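PDB 4W88: xyloglucan-specific endo-beta-1,4-glucanase from Uncultured bacterium, which hydrolyses internal beta-1,4-glucosidic bonds of the xyloglucan backbone, as a glycoside hydrolase family 5 enzyme able to bind xyloglucan-derived oligosaccharides. Local coordinates for residues N20-T25 with A78-R83; A57-V62 with G146-R151; N107-T112 with E122-I127. The protein carries 1 engineered substitution. All coordinates share one frame; numbering follows the deposited sequence.

Contact 1 (N20-T25 with A78-R83)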
loop_
_atom_site.group_PDB
_atom_site.type_symbol
_atom_site.label_atom_id
_atom_site.label_comp_id
_atom_site.label_asym_id
_atom_site.label_seq_id
_atom_site.Cartn_x
_atom_site.Cartn_y
_atom_site.Cartn_z
ATOM N N ASN A 20 -3.510 -6.163 -8.508
ATOM C CA ASN A 20 -4.314 -7.265 -9.076
ATOM C C ASN A 20 -3.424 -8.408 -9.606
ATOM O O ASN A 20 -3.691 -8.956 -10.699
ATOM C CB ASN A 20 -5.300 -6.765 -10.159
ATOM C CG ASN A 20 -6.560 -6.153 -9.572
ATOM O OD1 ASN A 20 -6.609 -5.725 -8.380
ATOM N ND2 ASN A 20 -7.562 -6.023 -10.388
ATOM N N THR A 21 -2.327 -8.628 -8.860
ATOM C CA THR A 21 -1.233 -9.560 -9.290
ATOM C C THR A 21 -0.999 -10.565 -8.163
ATOM O O THR A 21 -1.832 -11.472 -8.031
ATOM C CB THR A 21 -0.049 -8.747 -9.797
ATOM O OG1 THR A 21 -0.494 -7.784 -10.773
ATOM C CG2 THR A 21 1.024 -9.566 -10.362
ATOM N N LEU A 22 0.021 -10.384 -7.312
ATOM C CA LEU A 22 0.224 -11.320 -6.218
ATOM C C LEU A 22 -0.869 -11.206 -5.128
ATOM O O LEU A 22 -0.997 -12.082 -4.264
ATOM C CB LEU A 22 1.603 -11.175 -5.648
ATOM C CG LEU A 22 2.728 -11.426 -6.663
ATOM C CD1 LEU A 22 4.032 -11.189 -5.944
ATOM C CD2 LEU A 22 2.721 -12.846 -7.182
ATOM N N ASP A 23 -1.641 -10.128 -5.186
ATOM C CA ASP A 23 -2.774 -9.871 -4.322
ATOM C C ASP A 23 -4.035 -10.547 -4.787
ATOM O O ASP A 23 -4.999 -10.632 -4.016
ATOM C CB ASP A 23 -3.064 -8.359 -4.166
ATOM C CG ASP A 23 -3.006 -7.584 -5.492
ATOM O OD1 ASP A 23 -2.051 -7.760 -6.317
ATOM O OD2 ASP A 23 -3.920 -6.719 -5.687
ATOM N N ALA A 24 -4.041 -11.005 -6.027
ATOM C CA ALA A 24 -5.192 -11.725 -6.534
ATOM C C ALA A 24 -5.437 -13.034 -5.773
ATOM O O ALA A 24 -4.513 -13.713 -5.382
ATOM C CB ALA A 24 -5.033 -11.992 -8.024
ATOM N N THR A 25 -6.696 -13.427 -5.661
ATOM C CA THR A 25 -7.113 -14.499 -4.714
ATOM C C THR A 25 -7.675 -15.729 -5.402
ATOM O O THR A 25 -8.119 -16.666 -4.734
ATOM C CB THR A 25 -8.172 -13.958 -3.770
ATOM O OG1 THR A 25 -9.353 -13.612 -4.505
ATOM C CG2 THR A 25 -7.615 -12.791 -2.927
ATOM N N ALA A 78 6.007 -23.195 -0.012
ATOM C CA ALA A 78 7.336 -22.854 -0.506
ATOM C C ALA A 78 7.319 -22.237 -1.878
ATOM O O ALA A 78 8.132 -21.305 -2.140
ATOM C CB ALA A 78 8.249 -24.075 -0.506
ATOM N N ASP A 79 6.481 -22.736 -2.790
ATOM C CA ASP A 79 6.465 -22.226 -4.138
ATOM C C ASP A 79 6.005 -20.749 -4.187
ATOM O O ASP A 79 6.493 -19.923 -4.969
ATOM C CB ASP A 79 5.559 -23.090 -5.005
ATOM C CG ASP A 79 4.028 -23.214 -4.460
ATOM O OD1 ASP A 79 3.570 -22.997 -3.343
ATOM O OD2 ASP A 79 3.172 -23.632 -5.233
ATOM N N TRP A 80 5.023 -20.422 -3.345
ATOM C CA TRP A 80 4.515 -19.081 -3.242
ATOM C C TRP A 80 5.548 -18.132 -2.631
ATOM O O TRP A 80 5.808 -17.034 -3.219
ATOM C CB TRP A 80 3.227 -19.007 -2.451
ATOM C CG TRP A 80 2.614 -17.674 -2.420
ATOM C CD1 TRP A 80 2.477 -16.842 -1.360
ATOM C CD2 TRP A 80 1.999 -17.015 -3.525
ATOM N NE1 TRP A 80 1.803 -15.708 -1.745
ATOM C CE2 TRP A 80 1.512 -15.802 -3.073
ATOM C CE3 TRP A 80 1.827 -17.358 -4.874
ATOM C CZ2 TRP A 80 0.839 -14.906 -3.907
ATOM C CZ3 TRP A 80 1.136 -16.521 -5.704
ATOM C CH2 TRP A 80 0.614 -15.302 -5.210
ATOM N N LEU A 81 6.168 -18.546 -1.524
ATOM C CA LEU A 81 7.215 -17.719 -0.996
ATOM C C LEU A 81 8.366 -17.474 -2.006
ATOM O O LEU A 81 8.846 -16.320 -2.120
ATOM C CB LEU A 81 7.785 -18.364 0.266
ATOM C CG LEU A 81 8.866 -17.558 0.996
ATOM C CD1 LEU A 81 8.368 -16.226 1.419
ATOM C CD2 LEU A 81 9.269 -18.299 2.255
ATOM N N ALA A 82 8.769 -18.501 -2.745
ATOM C CA ALA A 82 9.771 -18.367 -3.800
ATOM C C ALA A 82 9.372 -17.373 -4.875
ATOM O O ALA A 82 10.178 -16.544 -5.286
ATOM C CB ALA A 82 10.162 -19.687 -4.375
ATOM N N ARG A 83 8.103 -17.400 -5.270
ATOM C CA ARG A 83 7.634 -16.474 -6.292
ATOM C C ARG A 83 7.588 -15.051 -5.828
ATOM O O ARG A 83 8.014 -14.163 -6.538
ATOM C CB ARG A 83 6.281 -16.923 -6.844
ATOM C CG ARG A 83 5.748 -16.036 -7.933
ATOM C CD ARG A 83 6.737 -15.879 -9.095
ATOM N NE ARG A 83 6.178 -14.963 -10.057
ATOM C CZ ARG A 83 6.900 -14.266 -10.942
ATOM N NH1 ARG A 83 8.203 -14.425 -11.038
ATOM N NH2 ARG A 83 6.320 -13.362 -11.687
#
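Leu22 and Trp80 carry this contact, and most of it is apolar. The methyl CD2 of Leu22 packs obliquely against the CH2 corner of the indole, 3.8 Å from Trp80 CH2, while the same methyl just reaches the aliphatic part of Arg83. A branched leucine suits the spot because it fills the space between flat ring and methylene chain. Trp80 gets there with its CG anti to the backbone N (chi1 -175°), which sends the long indole out from the helix toward the loop.

The second kind is polar against a C-H edge. Leu22 O lies in the plane of the indole, 3.4 Å from Trp80 CZ2, facing the slightly positive rim of the ring. The Trp80 ring also stacks with His67 and meets Phe64 with the planes about 85° apart. With an alanine here, the helix would probably leave a gap beside the Leu22 methyl and deprive both rings of their partner.

All this lies within a beta/alpha barrel: residues 20-25 belong to the loop following the first barrel strand, and 78-83 begin the helix that follows the second.

Hydrogen bonds set the loop's shape. A type I turn from Thr21 to Ala24 is closed by Ala24 N to Thr21 O at 3.0 Å. Asp23, short enough to fold back on its own loop, accepts Asn20 N at OD2 (2.9 Å) and Thr21 N at OD1 (2.7 Å), the latter from above the carboxylate plane.

Charged pairing holds the far end of Arg83, whose guanidinium makes salt bridges to Glu34 and Glu86 and also bonds to Thr42 O.

Contact 2 (A57-V62 with G146-R151). With BGC (beta-D-glucopyranose), chain C.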
loop_
_atom_site.group_PDB
_atom_site.type_symbol
_atom_site.label_atom_id
_atom_site.label_comp_id
_atom_site.label_asym_id
_atom_site.label_seq_id
_atom_site.Cartn_x
_atom_site.Cartn_y
_atom_site.Cartn_z
ATOM N N ALA A 57 10.122 3.436 -6.870
ATOM C CA ALA A 57 9.642 2.702 -5.724
ATOM C C ALA A 57 8.452 1.905 -6.195
ATOM O O ALA A 57 7.601 2.390 -6.980
ATOM C CB ALA A 57 9.244 3.672 -4.621
ATOM N N ILE A 58 8.366 0.682 -5.709
ATOM C CA ILE A 58 7.300 -0.271 -6.102
ATOM C C ILE A 58 6.724 -0.878 -4.816
ATOM O O ILE A 58 7.453 -1.348 -3.939
ATOM C CB ILE A 58 7.817 -1.388 -7.068
ATOM C CG1 ILE A 58 6.695 -2.293 -7.532
ATOM C CG2 ILE A 58 9.003 -2.181 -6.486
ATOM C CD1 ILE A 58 7.099 -3.201 -8.688
ATOM N N ARG A 59 5.389 -0.904 -4.758
ATOM C CA ARG A 59 4.652 -1.619 -3.745
ATOM C C ARG A 59 4.174 -2.945 -4.429
ATOM O O ARG A 59 3.591 -2.914 -5.527
ATOM C CB ARG A 59 3.526 -0.797 -3.158
ATOM C CG ARG A 59 2.695 -1.547 -2.125
ATOM C CD ARG A 59 1.872 -0.491 -1.387
ATOM N NE ARG A 59 0.994 -0.866 -0.276
ATOM C CZ ARG A 59 -0.298 -1.093 -0.373
ATOM N NH1 ARG A 59 -0.917 -1.191 -1.527
ATOM N NH2 ARG A 59 -0.991 -1.145 0.750
ATOM N N ILE A 60 4.465 -4.069 -3.742
ATOM C CA ILE A 60 4.136 -5.392 -4.205
ATOM C C ILE A 60 3.121 -5.944 -3.254
ATOM O O ILE A 60 3.446 -6.498 -2.171
ATOM C CB ILE A 60 5.383 -6.280 -4.234
ATOM C CG1 ILE A 60 6.462 -5.650 -5.168
ATOM C CG2 ILE A 60 5.053 -7.692 -4.710
ATOM C CD1 ILE A 60 7.852 -6.224 -5.119
ATOM N N PRO A 61 1.842 -5.733 -3.585
ATOM C CA PRO A 61 0.806 -6.284 -2.705
ATOM C C PRO A 61 0.713 -7.782 -2.885
ATOM O O PRO A 61 0.731 -8.286 -4.005
ATOM C CB PRO A 61 -0.444 -5.592 -3.189
ATOM C CG PRO A 61 -0.163 -5.190 -4.589
ATOM C CD PRO A 61 1.296 -4.945 -4.692
ATOM N N VAL A 62 0.572 -8.481 -1.767
ATOM C CA VAL A 62 0.547 -9.930 -1.781
ATOM C C VAL A 62 -0.560 -10.442 -0.848
ATOM O O VAL A 62 -0.616 -10.036 0.312
ATOM C CB VAL A 62 1.849 -10.556 -1.331
ATOM C CG1 VAL A 62 1.801 -12.047 -1.476
ATOM C CG2 VAL A 62 3.028 -10.037 -2.142
ATOM N N GLY A 146 2.577 -4.008 7.258
ATOM C CA GLY A 146 2.052 -5.193 7.931
ATOM C C GLY A 146 0.693 -5.700 7.432
ATOM O O GLY A 146 0.508 -6.914 7.276
HETATM N N MSE A 147 -0.195 -4.739 7.122
HETATM C CA MSE A 147 -1.584 -5.017 6.757
HETATM C C MSE A 147 -2.011 -4.027 5.703
HETATM O O MSE A 147 -1.442 -2.925 5.576
HETATM C CB MSE A 147 -2.553 -4.887 7.972
HETATM C CG MSE A 147 -2.119 -5.795 9.110
HETATM SE SE MSE A 147 -3.373 -5.593 10.633
HETATM C CE MSE A 147 -2.606 -4.000 11.447
ATOM N N ASN A 148 -3.085 -4.406 5.003
ATOM C CA ASN A 148 -3.728 -3.538 3.996
ATOM C C ASN A 148 -5.192 -3.380 4.326
ATOM O O ASN A 148 -5.943 -4.376 4.372
ATOM C CB ASN A 148 -3.626 -4.132 2.613
ATOM C CG ASN A 148 -4.190 -3.208 1.555
ATOM O OD1 ASN A 148 -3.621 -2.134 1.323
ATOM N ND2 ASN A 148 -5.374 -3.554 1.041
ATOM N N GLU A 149 -5.582 -2.152 4.640
ATOM C CA GLU A 149 -6.959 -1.828 4.937
ATOM C C GLU A 149 -7.649 -2.753 5.935
ATOM O O GLU A 149 -8.736 -3.235 5.673
ATOM C CB GLU A 149 -7.743 -1.651 3.672
ATOM C CG GLU A 149 -7.185 -0.570 2.767
ATOM C CD GLU A 149 -7.956 -0.286 1.484
ATOM O OE1 GLU A 149 -8.820 -1.098 1.057
ATOM O OE2 GLU A 149 -7.638 0.788 0.842
ATOM N N PRO A 150 -6.962 -3.084 7.024
ATOM C CA PRO A 150 -7.551 -4.044 7.973
ATOM C C PRO A 150 -8.887 -3.524 8.512
ATOM O O PRO A 150 -8.970 -2.351 8.895
ATOM C CB PRO A 150 -6.495 -4.145 9.058
ATOM C CG PRO A 150 -5.755 -2.796 9.032
ATOM C CD PRO A 150 -5.682 -2.533 7.527
ATOM N N ARG A 151 -9.906 -4.367 8.538
ATOM C CA ARG A 151 -11.252 -3.917 8.834
ATOM C C ARG A 151 -12.177 -5.121 8.988
ATOM O O ARG A 151 -11.729 -6.264 8.805
ATOM C CB ARG A 151 -11.792 -2.980 7.713
ATOM C CG ARG A 151 -11.918 -3.691 6.362
ATOM C CD ARG A 151 -12.027 -2.771 5.134
ATOM N NE ARG A 151 -12.345 -3.536 3.930
ATOM C CZ ARG A 151 -11.505 -4.247 3.188
ATOM N NH1 ARG A 151 -10.248 -4.351 3.488
ATOM N NH2 ARG A 151 -11.927 -4.868 2.102
HETATM C C2 BGC C . -12.694 1.688 -1.733
HETATM C C3 BGC C . -11.319 1.026 -1.554
HETATM C C4 BGC C . -10.243 2.031 -1.325
HETATM C C5 BGC C . -10.983 2.899 -0.228
HETATM C C6 BGC C . -9.992 3.966 0.044
HETATM C C1 BGC C . -13.342 2.406 -0.604
HETATM O O2 BGC C . -13.518 0.619 -1.785
HETATM O O3 BGC C . -11.078 0.329 -2.753
HETATM O O4 BGC C . -8.876 1.364 -1.317
HETATM O O5 BGC C . -12.417 3.349 -0.529
HETATM O O6 BGC C . -10.217 4.797 1.153
#
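Arg59 brings the edge of its guanidinium against the side-chain carbonyl of Asn148, and this one polar meeting makes up the contact. The bond from Arg59 NH2 to Asn148 OD1 is 2.9 Å long and fairly straight, with an angle of 154° at the hydrogen. The oxygen lies close to the guanidinium plane, whereas the donor stands tilted from the plane of the amide; the two flat groups are turned 58° against each other.

Arginine suits this place because it is long and has many donors. Its chain runs extended from the barrel strand 57-60 into the interior, where Glu145 pairs with NE and Glu271 and Asn17 take NH1. These partners would be expected to fix the rotation of the guanidinium and balance its buried charge. Asn148 suits its own place by being two-sided. With CG anti to the backbone N (chi1 -176°), the amide swings toward Arg59; OD1 accepts from it, while ND2 donates to a bound Tris molecule, probably from the crystallisation liquor.

The next residue, Glu149, faces the sugar. Its OE2 receives a hydrogen bond from O4 of the glucose unit at 2.6 Å and also bonds to His223. Within the same loop Arg151 NH1 donates to Glu149 O at 2.9 Å, that oxygen lying in the guanidinium plane, while NE makes a salt bridge to Glu158.

Asn148, Glu149 and Pro150 spell the Asn-Glu-Pro signature at the end of the fourth barrel strand in family 5 glycoside hydrolases, where the glutamate of relatives is the acid/base; the glycan bound here is consistent with an equivalent active site.

Contact 3 (N107-T112 with E122-I127)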
loop_
_atom_site.group_PDB
_atom_site.type_symbol
_atom_site.label_atom_id
_atom_site.label_comp_id
_atom_site.label_asym_id
_atom_site.label_seq_id
_atom_site.Cartn_x
_atom_site.Cartn_y
_atom_site.Cartn_z
ATOM N N ASN A 107 -10.342 -10.718 3.194
ATOM C CA ASN A 107 -11.429 -11.545 2.622
ATOM C C ASN A 107 -11.500 -12.887 3.369
ATOM O O ASN A 107 -12.458 -13.622 3.176
ATOM C CB ASN A 107 -11.214 -11.917 1.188
ATOM C CG ASN A 107 -11.230 -10.739 0.239
ATOM O OD1 ASN A 107 -11.463 -9.572 0.651
ATOM N ND2 ASN A 107 -11.040 -11.037 -1.056
ATOM N N TYR A 108 -10.487 -13.179 4.213
ATOM C CA TYR A 108 -10.224 -14.520 4.735
ATOM C C TYR A 108 -10.231 -14.407 6.260
ATOM O O TYR A 108 -11.320 -14.397 6.877
ATOM C CB TYR A 108 -8.928 -15.083 4.145
ATOM C CG TYR A 108 -9.053 -15.386 2.677
ATOM C CD1 TYR A 108 -9.705 -16.518 2.213
ATOM C CD2 TYR A 108 -8.625 -14.443 1.739
ATOM C CE1 TYR A 108 -9.907 -16.730 0.848
ATOM C CE2 TYR A 108 -8.869 -14.626 0.404
ATOM C CZ TYR A 108 -9.442 -15.801 -0.049
ATOM O OH TYR A 108 -9.736 -16.011 -1.365
ATOM N N TRP A 109 -9.061 -14.417 6.874
ATOM C CA TRP A 109 -8.927 -14.489 8.301
ATOM C C TRP A 109 -8.850 -13.136 9.015
ATOM O O TRP A 109 -9.124 -13.061 10.232
ATOM C CB TRP A 109 -7.633 -15.266 8.607
ATOM C CG TRP A 109 -6.376 -14.638 8.010
ATOM C CD1 TRP A 109 -5.887 -14.826 6.784
ATOM C CD2 TRP A 109 -5.496 -13.714 8.684
ATOM N NE1 TRP A 109 -4.742 -14.050 6.616
ATOM C CE2 TRP A 109 -4.483 -13.378 7.783
ATOM C CE3 TRP A 109 -5.498 -13.122 9.951
ATOM C CZ2 TRP A 109 -3.501 -12.488 8.083
ATOM C CZ3 TRP A 109 -4.499 -12.233 10.275
ATOM C CH2 TRP A 109 -3.498 -11.923 9.325
ATOM N N LEU A 110 -8.463 -12.077 8.276
ATOM C CA LEU A 110 -8.187 -10.781 8.894
ATOM C C LEU A 110 -9.479 -9.946 8.963
ATOM O O LEU A 110 -9.715 -9.045 8.143
ATOM C CB LEU A 110 -7.048 -10.034 8.222
ATOM C CG LEU A 110 -6.239 -9.102 9.122
ATOM C CD1 LEU A 110 -5.085 -8.460 8.354
ATOM C CD2 LEU A 110 -7.068 -7.990 9.734
ATOM N N LYS A 111 -10.350 -10.339 9.879
ATOM C CA LYS A 111 -11.651 -9.707 10.129
ATOM C C LYS A 111 -11.552 -9.157 11.544
ATOM O O LYS A 111 -11.315 -9.925 12.493
ATOM C CB LYS A 111 -12.760 -10.714 10.024
ATOM C CG LYS A 111 -12.675 -11.517 8.761
ATOM C CD LYS A 111 -13.694 -11.158 7.802
ATOM C CE LYS A 111 -13.749 -12.023 6.567
ATOM N NZ LYS A 111 -14.473 -11.297 5.472
ATOM N N THR A 112 -11.669 -7.824 11.702
ATOM C CA THR A 112 -11.302 -7.153 12.966
ATOM C C THR A 112 -12.367 -7.237 14.069
ATOM O O THR A 112 -12.949 -6.254 14.433
ATOM C CB THR A 112 -10.945 -5.684 12.684
ATOM O OG1 THR A 112 -11.980 -5.084 11.946
ATOM C CG2 THR A 112 -9.648 -5.629 11.945
ATOM N N GLU A 122 -1.794 -13.590 16.486
ATOM C CA GLU A 122 -0.942 -14.737 16.358
ATOM C C GLU A 122 -0.755 -15.114 14.877
ATOM O O GLU A 122 0.397 -15.436 14.433
ATOM C CB GLU A 122 -1.488 -15.928 17.158
ATOM C CG GLU A 122 -1.349 -15.668 18.637
ATOM C CD GLU A 122 -2.076 -16.642 19.523
ATOM O OE1 GLU A 122 -2.361 -17.787 19.137
ATOM O OE2 GLU A 122 -2.224 -16.224 20.719
ATOM N N GLU A 123 -1.854 -15.038 14.126
ATOM C CA GLU A 123 -1.760 -15.345 12.685
ATOM C C GLU A 123 -0.854 -14.287 11.978
ATOM O O GLU A 123 0.020 -14.643 11.190
ATOM C CB GLU A 123 -3.108 -15.494 11.983
ATOM C CG GLU A 123 -2.920 -15.784 10.512
ATOM C CD GLU A 123 -4.086 -16.456 9.780
ATOM O OE1 GLU A 123 -3.895 -16.844 8.602
ATOM O OE2 GLU A 123 -5.160 -16.609 10.395
ATOM N N LEU A 124 -1.109 -13.014 12.239
ATOM C CA LEU A 124 -0.293 -11.948 11.625
ATOM C C LEU A 124 1.197 -12.123 11.928
ATOM O O LEU A 124 2.047 -12.009 11.043
ATOM C CB LEU A 124 -0.772 -10.583 12.102
ATOM C CG LEU A 124 -0.149 -9.337 11.444
ATOM C CD1 LEU A 124 -0.454 -9.261 9.964
ATOM C CD2 LEU A 124 -0.555 -8.042 12.095
ATOM N N ALA A 125 1.496 -12.400 13.187
ATOM C CA ALA A 125 2.878 -12.579 13.620
ATOM C C ALA A 125 3.502 -13.823 12.965
ATOM O O ALA A 125 4.692 -13.800 12.599
ATOM C CB ALA A 125 2.947 -12.675 15.141
ATOM N N ALA A 126 2.758 -14.924 12.895
ATOM C CA ALA A 126 3.267 -16.088 12.261
ATOM C C ALA A 126 3.651 -15.920 10.788
ATOM O O ALA A 126 4.679 -16.476 10.316
ATOM C CB ALA A 126 2.324 -17.255 12.436
ATOM N N ILE A 127 2.847 -15.116 10.051
ATOM C CA ILE A 127 3.093 -14.891 8.642
ATOM C C ILE A 127 4.361 -13.994 8.598
ATOM O O ILE A 127 5.272 -14.267 7.799
ATOM C CB ILE A 127 1.886 -14.216 8.011
ATOM C CG1 ILE A 127 0.664 -15.193 7.930
ATOM C CG2 ILE A 127 2.212 -13.679 6.602
ATOM C CD1 ILE A 127 -0.642 -14.486 7.623
#
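Glu123 lies flat over one face of the Trp109 indole. Its carboxylate and the ring are stacked with their planes 16° apart, and Glu123 CD comes to 3.3 Å from Trp109 CD2. Further back along the same side chain, CG sits almost directly above the six-membered ring, 3.7 Å from its centroid, a CH-pi contact. The chain is extended beyond CG, which lays methylenes and carboxylate one after the other along the indole; the side chain also touches Leu68 and Tyr74.

Leu124 follows and meets the far end of the ring. Its CD1 is 4.1 Å from Trp109 CH2. The backbone N of Leu124 lies 3.9 Å from the same Trp109 CH2, which brings the ring close to the helix backbone itself.

One turn on from Glu123, Ile127 approaches from the opposite direction to Trp109. Its terminal methyl CD1 is 3.5 Å from Trp109 CZ2, a close apolar contact that the slim, extended CG1-CD1 arm of isoleucine is well shaped to make.

Tryptophan offers enough surface to meet all three residues at once. Its CG lies between the backbone N and the carbonyl carbon (chi1 58°), which turns the indole toward the helix; Leu110 CB lies over the rim of the face opposite Glu123, and NE1 is hydrogen-bonded to Glu105.

Residues 107-112 lie in the loop between barrel strand 97-101 and helix 117-134, and pack Trp109 against that helix. Helix 164-182 flanks both, touching Leu110 through Met173 and Ala125 through Ala180.

The three contacts occupy neighbouring parts of one eight-stranded parallel beta/alpha barrel. Contact 2 lies about 4 Å from the chain centre, between barrel strand 57-60 and the loop after strand 142-145; contacts 1 and 3 lie farther out, their centres each about 13 Å from that of contact 2 and about 17 Å from each other. Along the chain, contacts 1 and 2 interleave, and contact 3 falls wholly between the two segments of contact 2. They also touch: Leu22 CB packs on Pro61 O at 3.4 Å, and Leu124 CD1 on Gly146 O at 3.7 Å. The sugar-binding centre is thus continuous with the packing of loops and outer helices around it.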